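PDB 1SR4: cytolethal distending toxin protein B from Haemophilus ducreyi, which probably acts as the DNase I-like catalytic subunit of a tripartite bacterial genotoxin, causing DNA damage in host cells. Local coordinates for residues T9-G14 against M41-G46; R180-L185 against G212-Y217; F110-D115 against R152-T157. One frame throughout, in Å; residues are numbered along the deposited sequence.

Contact 1 is the most deeply buried of the three: ten of its eleven touching residues are buried, and it pairs two central parallel strands of the eight-stranded sheet. Contacts 2 and 3 are only partly buried and both reach the six-stranded sheet, contact 2 at strand 216-221 inside it and contact 3 at its edge strand 108-112. Their centres are about 21 Å apart. The chemistry follows position. Backbone pairing and a water-linked carboxylate mark contact 1, proline-tyrosine packing with a tyrosine hydroxyl hydrogen bond marks 180-185 against 212-217, and a side-chain amide hydrogen bond to a backbone carbonyl, with a peripheral salt bridge, marks 110-115 against 152-157. The centres of contacts 1 and 2 are about 17 Å apart.

Contact 1 of 3, residues T9-G14 against M41-G46; sequences TWNLQG and MVQEAG
N11, the last residue of its strand, meets E44, which lies just past the end of the other. N11 ND2 donates to E44 OE2 over 3.0 Å; the oxygen lies close to the amide plane of N11, yet the donor reaches it from above the carboxylate plane, 45° out. The amide and carboxylate planes are 78° apart. On its other side the same amide is held by its own chain: N11 OD1 accepts from Q13 N at 3.0 Å, an Asx turn that fixes the rotation of the group. N11 ND2 also bonds D177, so both ends of this amide are engaged. Two waters attach to the carboxylate, one linking E44 OE2 to Q13 NE2, the other joining E44 OE1 (2.6 Å) to G14 O; Q13 OE1 accepts from the backbone N of D251. Behind these side chains the backbone sets the spacing. W10 N reaches M41 O at 3.0 Å, Q43 N bonds W10 O, L12 N bonds Q43 O, and G14 N closes on E44 O at 2.8 Å. On the face shared by W10 and V42, L12 CB packs on V42 CG1 at 3.9 Å. The strand axes, 12° from parallel, belong to the beta-alpha-beta unit 7-11, 20-31, 39-43. An asparagine and a glutamate at such strand ends are consistent with the active-site floor of DNase I-like nucleases.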
loop_
_atom_site.group_PDB
_atom_site.type_symbol
_atom_site.label_atom_id
_atom_site.label_comp_id
_atom_site.label_asym_id
_atom_site.label_seq_id
_atom_site.Cartn_x
_atom_site.Cartn_y
_atom_site.Cartn_z
ATOM N N THR B 9 -7.185 0.614 -6.358
ATOM C CA THR B 9 -6.627 1.746 -7.075
ATOM C C THR B 9 -5.684 2.472 -6.128
ATOM O O THR B 9 -5.884 2.463 -4.909
ATOM C CB THR B 9 -7.745 2.739 -7.510
ATOM O OG1 THR B 9 -7.182 3.802 -8.291
ATOM C CG2 THR B 9 -8.425 3.356 -6.268
ATOM N N TRP B 10 -4.647 3.080 -6.695
ATOM C CA TRP B 10 -3.696 3.861 -5.930
ATOM C C TRP B 10 -3.028 4.865 -6.859
ATOM O O TRP B 10 -2.605 4.508 -7.954
ATOM C CB TRP B 10 -2.613 2.987 -5.282
ATOM C CG TRP B 10 -1.717 3.783 -4.360
ATOM C CD1 TRP B 10 -2.118 4.701 -3.417
ATOM C CD2 TRP B 10 -0.272 3.753 -4.300
ATOM N NE1 TRP B 10 -1.015 5.238 -2.782
ATOM C CE2 TRP B 10 0.125 4.681 -3.306
ATOM C CE3 TRP B 10 0.715 3.034 -4.985
ATOM C CZ2 TRP B 10 1.478 4.912 -2.985
ATOM C CZ3 TRP B 10 2.065 3.259 -4.661
ATOM C CH2 TRP B 10 2.428 4.192 -3.671
ATOM N N ASN B 11 -2.972 6.125 -6.431
ATOM C CA ASN B 11 -2.296 7.144 -7.210
ATOM C C ASN B 11 -0.906 7.120 -6.580
ATOM O O ASN B 11 -0.722 7.513 -5.430
ATOM C CB ASN B 11 -2.932 8.534 -7.028
ATOM C CG ASN B 11 -2.238 9.589 -7.871
ATOM O OD1 ASN B 11 -1.030 9.495 -8.126
ATOM N ND2 ASN B 11 -2.977 10.593 -8.298
ATOM N N LEU B 12 0.056 6.628 -7.343
ATOM C CA LEU B 12 1.432 6.478 -6.907
ATOM C C LEU B 12 2.235 7.777 -6.800
ATOM O O LEU B 12 3.233 7.822 -6.080
ATOM C CB LEU B 12 2.122 5.483 -7.862
ATOM C CG LEU B 12 3.541 4.941 -7.619
ATOM C CD1 LEU B 12 3.595 3.461 -8.044
ATOM C CD2 LEU B 12 4.582 5.779 -8.423
ATOM N N GLN B 13 1.802 8.825 -7.503
ATOM C CA GLN B 13 2.503 10.120 -7.503
ATOM C C GLN B 13 3.983 9.922 -7.793
ATOM O O GLN B 13 4.847 10.396 -7.054
ATOM C CB GLN B 13 2.332 10.851 -6.157
ATOM C CG GLN B 13 0.875 11.259 -5.862
ATOM C CD GLN B 13 0.754 12.240 -4.712
ATOM O OE1 GLN B 13 1.321 12.038 -3.642
ATOM N NE2 GLN B 13 0.007 13.314 -4.929
ATOM N N GLY B 14 4.278 9.252 -8.894
ATOM C CA GLY B 14 5.668 8.994 -9.227
ATOM C C GLY B 14 6.412 10.186 -9.803
ATOM O O GLY B 14 5.792 11.144 -10.271
ATOM N N MET B 41 -5.527 -0.490 -10.318
ATOM C CA MET B 41 -5.332 0.641 -11.227
ATOM C C MET B 41 -4.332 1.598 -10.588
ATOM O O MET B 41 -4.374 1.841 -9.374
ATOM C CB MET B 41 -6.644 1.397 -11.530
ATOM C CG MET B 41 -7.903 0.978 -10.776
ATOM S SD MET B 41 -8.636 -0.616 -11.222
ATOM C CE MET B 41 -8.165 -0.642 -13.013
ATOM N N VAL B 42 -3.417 2.124 -11.403
ATOM C CA VAL B 42 -2.400 3.046 -10.912
ATOM C C VAL B 42 -2.417 4.357 -11.702
ATOM O O VAL B 42 -2.554 4.351 -12.925
ATOM C CB VAL B 42 -0.981 2.435 -11.043
ATOM C CG1 VAL B 42 0.040 3.328 -10.332
ATOM C CG2 VAL B 42 -0.944 1.020 -10.431
ATOM N N GLN B 43 -2.298 5.484 -11.003
ATOM C CA GLN B 43 -2.245 6.778 -11.678
ATOM C C GLN B 43 -0.872 7.351 -11.338
ATOM O O GLN B 43 -0.266 6.943 -10.357
ATOM C CB GLN B 43 -3.357 7.705 -11.193
ATOM C CG GLN B 43 -4.769 7.166 -11.374
ATOM C CD GLN B 43 -5.169 6.208 -10.268
ATOM O OE1 GLN B 43 -4.984 6.504 -9.092
ATOM N NE2 GLN B 43 -5.723 5.055 -10.637
ATOM N N GLU B 44 -0.373 8.270 -12.153
ATOM C CA GLU B 44 0.944 8.866 -11.931
ATOM C C GLU B 44 1.956 7.742 -11.711
ATOM O O GLU B 44 2.786 7.771 -10.793
ATOM C CB GLU B 44 0.892 9.819 -10.730
ATOM C CG GLU B 44 -0.040 11.023 -10.967
ATOM C CD GLU B 44 0.062 12.068 -9.884
ATOM O OE1 GLU B 44 1.208 12.446 -9.536
ATOM O OE2 GLU B 44 -1.000 12.508 -9.388
ATOM N N ALA B 45 1.886 6.754 -12.592
ATOM C CA ALA B 45 2.737 5.577 -12.500
ATOM C C ALA B 45 4.225 5.779 -12.734
ATOM O O ALA B 45 5.044 4.945 -12.308
ATOM C CB ALA B 45 2.210 4.497 -13.455
ATOM N N GLY B 46 4.589 6.871 -13.392
ATOM C CA GLY B 46 5.995 7.082 -13.682
ATOM C C GLY B 46 6.465 5.955 -14.589
ATOM O O GLY B 46 5.744 5.555 -15.515
HETATM O O HOH W 1 -0.938 14.351 -7.746
HETATM O O HOH W 2 3.408 12.530 -10.851
#

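Contact 2 of 3, residues R180-L185 against G212-Y217; sequences RAPANL and GNILDY
The start of helix 182-189, with A181 at its N-cap position, packs against strand 216-221 of the six-stranded sheet and the loop leading into it, and Y217 is the side chain that fits between them. P182 lies over one face of the Y217 ring: its CG stands 3.8 Å from the ring centroid and 19° off the normal, a CH-pi contact. The same P182 CG touches I214 CG2 at 3.8 Å, so the proline ring packs on both the tyrosine and the preceding loop. At the ring edge, L185 CD2 comes within 4.0 Å of Y217 CE1. The tyrosine hydroxyl ends the ring's reach by donating to R180 O over 2.8 Å, approaching from 48° above the carbonyl plane. With its CG between the backbone N and the carbonyl carbon (chi1 47°), Y217 directs its ring toward this helix start. Within 180-185, R180 turns its guanidinium side-on to N184, NE at 2.8 Å and NH2 at 2.9 Å from the single oxygen OD1; the pair links the residue before the N-cap to the first turn, where L185 N also bonds A181 O. F178 also stacks with the Y217 ring. No charged pair joins the two segments: their one hydrogen bond pairs a buried hydroxyl with a backbone carbonyl, implying that most of the remainder is apolar packing, chiefly of P182 and L185 round the Y217 ring.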
loop_
_atom_site.group_PDB
_atom_site.type_symbol
_atom_site.label_atom_id
_atom_site.label_comp_id
_atom_site.label_asym_id
_atom_site.label_seq_id
_atom_site.Cartn_x
_atom_site.Cartn_y
_atom_site.Cartn_z
ATOM N N ARG B 180 -12.636 14.891 -7.263
ATOM C CA ARG B 180 -13.843 15.605 -6.828
ATOM C C ARG B 180 -14.576 14.658 -5.897
ATOM O O ARG B 180 -14.397 13.444 -5.981
ATOM C CB ARG B 180 -14.734 15.984 -8.020
ATOM C CG ARG B 180 -15.225 14.786 -8.835
ATOM C CD ARG B 180 -15.661 15.206 -10.230
ATOM N NE ARG B 180 -16.882 16.004 -10.215
ATOM C CZ ARG B 180 -17.491 16.429 -11.318
ATOM N NH1 ARG B 180 -16.984 16.134 -12.511
ATOM N NH2 ARG B 180 -18.608 17.132 -11.236
ATOM N N ALA B 181 -15.389 15.202 -5.002
ATOM C CA ALA B 181 -16.119 14.381 -4.054
ATOM C C ALA B 181 -17.119 13.470 -4.751
ATOM O O ALA B 181 -17.657 13.802 -5.807
ATOM C CB ALA B 181 -16.833 15.277 -3.049
ATOM N N PRO B 182 -17.373 12.295 -4.176
ATOM C CA PRO B 182 -18.330 11.373 -4.799
ATOM C C PRO B 182 -19.713 12.019 -5.004
ATOM O O PRO B 182 -20.348 11.830 -6.043
ATOM C CB PRO B 182 -18.377 10.209 -3.814
ATOM C CG PRO B 182 -16.995 10.200 -3.233
ATOM C CD PRO B 182 -16.670 11.664 -3.047
ATOM N N ALA B 183 -20.181 12.771 -4.009
ATOM C CA ALA B 183 -21.490 13.417 -4.109
ATOM C C ALA B 183 -21.498 14.502 -5.178
ATOM O O ALA B 183 -22.513 14.729 -5.833
ATOM C CB ALA B 183 -21.898 14.026 -2.755
ATOM N N ASN B 184 -20.373 15.192 -5.335
ATOM C CA ASN B 184 -20.286 16.243 -6.337
ATOM C C ASN B 184 -20.406 15.606 -7.724
ATOM O O ASN B 184 -21.100 16.124 -8.597
ATOM C CB ASN B 184 -18.962 17.004 -6.176
ATOM C CG ASN B 184 -18.694 17.978 -7.314
ATOM O OD1 ASN B 184 -18.277 17.589 -8.404
ATOM N ND2 ASN B 184 -18.926 19.252 -7.055
ATOM N N LEU B 185 -19.749 14.466 -7.921
ATOM C CA LEU B 185 -19.827 13.769 -9.204
ATOM C C LEU B 185 -21.235 13.226 -9.417
ATOM O O LEU B 185 -21.787 13.323 -10.506
ATOM C CB LEU B 185 -18.837 12.597 -9.256
ATOM C CG LEU B 185 -18.899 11.740 -10.526
ATOM C CD1 LEU B 185 -18.631 12.615 -11.755
ATOM C CD2 LEU B 185 -17.883 10.610 -10.445
ATOM N N GLY B 212 -7.496 15.358 3.278
ATOM C CA GLY B 212 -8.709 15.026 4.001
ATOM C C GLY B 212 -9.830 14.721 3.007
ATOM O O GLY B 212 -10.887 14.196 3.380
ATOM N N ASN B 213 -9.608 15.035 1.729
ATOM C CA ASN B 213 -10.629 14.787 0.698
ATOM C C ASN B 213 -10.788 13.338 0.234
ATOM O O ASN B 213 -9.870 12.525 0.352
ATOM C CB ASN B 213 -10.351 15.654 -0.537
ATOM C CG ASN B 213 -10.572 17.139 -0.271
ATOM O OD1 ASN B 213 -11.613 17.528 0.243
ATOM N ND2 ASN B 213 -9.601 17.966 -0.636
ATOM N N ILE B 214 -11.972 13.022 -0.288
ATOM C CA ILE B 214 -12.254 11.696 -0.831
ATOM C C ILE B 214 -12.181 11.912 -2.354
ATOM O O ILE B 214 -13.112 12.453 -2.966
ATOM C CB ILE B 214 -13.663 11.192 -0.409
ATOM C CG1 ILE B 214 -13.748 11.094 1.123
ATOM C CG2 ILE B 214 -13.919 9.804 -1.005
ATOM C CD1 ILE B 214 -15.161 10.960 1.669
ATOM N N LEU B 215 -11.067 11.489 -2.957
ATOM C CA LEU B 215 -10.827 11.692 -4.389
ATOM C C LEU B 215 -10.705 10.412 -5.221
ATOM O O LEU B 215 -10.823 10.452 -6.446
ATOM C CB LEU B 215 -9.533 12.491 -4.562
ATOM C CG LEU B 215 -9.372 13.794 -3.757
ATOM C CD1 LEU B 215 -7.925 14.288 -3.868
ATOM C CD2 LEU B 215 -10.371 14.862 -4.264
ATOM N N ASP B 216 -10.475 9.288 -4.549
ATOM C CA ASP B 216 -10.259 8.009 -5.211
ATOM C C ASP B 216 -11.371 7.020 -4.930
ATOM O O ASP B 216 -11.596 6.624 -3.785
ATOM C CB ASP B 216 -8.928 7.442 -4.732
ATOM C CG ASP B 216 -7.784 8.425 -4.926
ATOM O OD1 ASP B 216 -7.306 8.553 -6.081
ATOM O OD2 ASP B 216 -7.379 9.079 -3.929
ATOM N N TYR B 217 -12.069 6.617 -5.987
ATOM C CA TYR B 217 -13.160 5.681 -5.822
ATOM C C TYR B 217 -13.535 5.081 -7.166
ATOM O O TYR B 217 -12.736 5.090 -8.105
ATOM C CB TYR B 217 -14.366 6.368 -5.150
ATOM C CG TYR B 217 -14.742 7.719 -5.733
ATOM C CD1 TYR B 217 -15.704 7.830 -6.739
ATOM C CD2 TYR B 217 -14.144 8.894 -5.263
ATOM C CE1 TYR B 217 -16.067 9.087 -7.266
ATOM C CE2 TYR B 217 -14.493 10.150 -5.779
ATOM C CZ TYR B 217 -15.451 10.238 -6.781
ATOM O OH TYR B 217 -15.769 11.467 -7.317
#

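Contact 3 of 3, residues F110-D115 against R152-T157; sequences FIVHSD and RNIFTT
N153 reaches from the helix to the end of the strand and meets V112 and H113. Its CB rests against V112 CG1 at 3.7 Å and lies 3.5 Å from H113 O. With CG anti to its own carbonyl carbon (chi1 -74°), the amide is carried on past the valine. At the tip, N153 ND2 donates to H113 O over 2.7 Å; the bond is nearly straight at 175°, and the acceptor lies in the plane of the amide. The other branch, OD1, turns toward R152 NH1, whose bond to it is weak. The helix backbone beneath N153 is also well used: N153 O accepts from T157 N and from the hydroxyls of T156 and T157. T157 OG1, so bonded, lies 4.1 Å from V112 CG2, while V112 CG1 packs against I154 CG1 at 3.9 Å. Nearer the surface, the R152 chain bends at its third torsion to bring NH2 to D115 OD1, a salt bridge of 2.6 Å; the oxygen is met on its syn side but well out of the carboxylate plane, and sits at the edge of the guanidinium. D115 N is held in turn by S149 of the same helix. The strand and helix axes approach to 9.3 Å with their directions 134° apart. Helix 147-159 thus covers one end of edge strand 108-112, with I154 reaching F135 of strand 132-138 and W172 and V174 of strand 171-175, and F110 meeting F158 edge-to-face, as helices pack on the sheets of this alpha-beta sandwich fold.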
loop_
_atom_site.group_PDB
_atom_site.type_symbol
_atom_site.label_atom_id
_atom_site.label_comp_id
_atom_site.label_asym_id
_atom_site.label_seq_id
_atom_site.Cartn_x
_atom_site.Cartn_y
_atom_site.Cartn_z
ATOM N N PHE B 110 -9.226 -1.031 -24.131
ATOM C CA PHE B 110 -10.110 0.050 -24.572
ATOM C C PHE B 110 -9.533 1.378 -24.109
ATOM O O PHE B 110 -9.065 1.482 -22.980
ATOM C CB PHE B 110 -11.484 -0.061 -23.903
ATOM C CG PHE B 110 -12.331 -1.197 -24.384
ATOM C CD1 PHE B 110 -13.140 -1.052 -25.502
ATOM C CD2 PHE B 110 -12.372 -2.396 -23.681
ATOM C CE1 PHE B 110 -13.996 -2.092 -25.913
ATOM C CE2 PHE B 110 -13.216 -3.437 -24.082
ATOM C CZ PHE B 110 -14.031 -3.281 -25.200
ATOM N N ILE B 111 -9.560 2.385 -24.973
ATOM C CA ILE B 111 -9.121 3.721 -24.604
ATOM C C ILE B 111 -10.330 4.597 -24.921
ATOM O O ILE B 111 -10.832 4.574 -26.043
ATOM C CB ILE B 111 -7.901 4.219 -25.435
ATOM C CG1 ILE B 111 -6.614 3.520 -24.988
ATOM C CG2 ILE B 111 -7.723 5.711 -25.248
ATOM C CD1 ILE B 111 -6.447 2.130 -25.548
ATOM N N VAL B 112 -10.821 5.340 -23.940
ATOM C CA VAL B 112 -11.976 6.201 -24.166
ATOM C C VAL B 112 -11.666 7.626 -23.726
ATOM O O VAL B 112 -11.235 7.861 -22.590
ATOM C CB VAL B 112 -13.215 5.688 -23.406
ATOM C CG1 VAL B 112 -14.435 6.550 -23.724
ATOM C CG2 VAL B 112 -13.495 4.252 -23.805
ATOM N N HIS B 113 -11.863 8.573 -24.644
ATOM C CA HIS B 113 -11.608 9.979 -24.356
ATOM C C HIS B 113 -12.849 10.670 -23.837
ATOM O O HIS B 113 -13.970 10.190 -24.039
ATOM C CB HIS B 113 -11.132 10.707 -25.618
ATOM C CG HIS B 113 -9.793 10.253 -26.104
ATOM N ND1 HIS B 113 -9.628 9.143 -26.905
ATOM C CD2 HIS B 113 -8.548 10.729 -25.855
ATOM C CE1 HIS B 113 -8.338 8.952 -27.125
ATOM N NE2 HIS B 113 -7.662 9.900 -26.499
ATOM N N SER B 114 -12.643 11.797 -23.159
ATOM C CA SER B 114 -13.751 12.600 -22.658
ATOM C C SER B 114 -14.022 13.604 -23.793
ATOM O O SER B 114 -13.412 13.496 -24.851
ATOM C CB SER B 114 -13.338 13.323 -21.381
ATOM O OG SER B 114 -12.109 14.012 -21.567
ATOM N N ASP B 115 -14.914 14.566 -23.576
ATOM C CA ASP B 115 -15.229 15.557 -24.608
ATOM C C ASP B 115 -14.026 16.402 -25.020
ATOM O O ASP B 115 -13.189 16.764 -24.191
ATOM C CB ASP B 115 -16.336 16.511 -24.142
ATOM C CG ASP B 115 -17.727 15.906 -24.255
ATOM O OD1 ASP B 115 -17.881 14.865 -24.929
ATOM O OD2 ASP B 115 -18.674 16.488 -23.676
ATOM N N ARG B 152 -19.875 9.296 -19.527
ATOM C CA ARG B 152 -20.872 9.192 -20.591
ATOM C C ARG B 152 -20.303 8.494 -21.826
ATOM O O ARG B 152 -20.957 7.621 -22.409
ATOM C CB ARG B 152 -21.407 10.582 -20.977
ATOM C CG ARG B 152 -22.325 10.562 -22.215
ATOM C CD ARG B 152 -22.847 11.952 -22.575
ATOM N NE ARG B 152 -21.769 12.935 -22.666
ATOM C CZ ARG B 152 -20.775 12.879 -23.549
ATOM N NH1 ARG B 152 -20.724 11.888 -24.425
ATOM N NH2 ARG B 152 -19.825 13.806 -23.547
ATOM N N ASN B 153 -19.090 8.853 -22.239
ATOM C CA ASN B 153 -18.516 8.216 -23.420
ATOM C C ASN B 153 -18.257 6.729 -23.173
ATOM O O ASN B 153 -18.397 5.910 -24.080
ATOM C CB ASN B 153 -17.226 8.915 -23.859
ATOM C CG ASN B 153 -17.491 10.261 -24.522
ATOM O OD1 ASN B 153 -18.624 10.573 -24.872
ATOM N ND2 ASN B 153 -16.443 11.054 -24.708
ATOM N N ILE B 154 -17.874 6.375 -21.951
ATOM C CA ILE B 154 -17.644 4.968 -21.636
ATOM C C ILE B 154 -18.992 4.254 -21.737
ATOM O O ILE B 154 -19.094 3.180 -22.328
ATOM C CB ILE B 154 -17.051 4.795 -20.209
ATOM C CG1 ILE B 154 -15.598 5.302 -20.193
ATOM C CG2 ILE B 154 -17.131 3.328 -19.772
ATOM C CD1 ILE B 154 -14.973 5.341 -18.814
ATOM N N PHE B 155 -20.027 4.868 -21.170
ATOM C CA PHE B 155 -21.376 4.293 -21.207
ATOM C C PHE B 155 -21.841 4.017 -22.643
ATOM O O PHE B 155 -22.250 2.901 -22.973
ATOM C CB PHE B 155 -22.375 5.245 -20.536
ATOM C CG PHE B 155 -23.812 4.784 -20.623
ATOM C CD1 PHE B 155 -24.278 3.751 -19.818
ATOM C CD2 PHE B 155 -24.692 5.375 -21.526
ATOM C CE1 PHE B 155 -25.605 3.312 -19.913
ATOM C CE2 PHE B 155 -26.012 4.947 -21.627
ATOM C CZ PHE B 155 -26.470 3.915 -20.822
ATOM N N THR B 156 -21.786 5.034 -23.496
ATOM C CA THR B 156 -22.228 4.882 -24.880
ATOM C C THR B 156 -21.387 3.853 -25.623
ATOM O O THR B 156 -21.866 3.219 -26.559
ATOM C CB THR B 156 -22.163 6.214 -25.638
ATOM O OG1 THR B 156 -20.802 6.636 -25.734
ATOM C CG2 THR B 156 -22.939 7.284 -24.901
ATOM N N THR B 157 -20.132 3.694 -25.208
ATOM C CA THR B 157 -19.236 2.724 -25.824
ATOM C C THR B 157 -19.786 1.309 -25.705
ATOM O O THR B 157 -19.668 0.505 -26.629
ATOM C CB THR B 157 -17.845 2.745 -25.157
ATOM O OG1 THR B 157 -17.183 3.971 -25.469
ATOM C CG2 THR B 157 -17.000 1.570 -25.633
#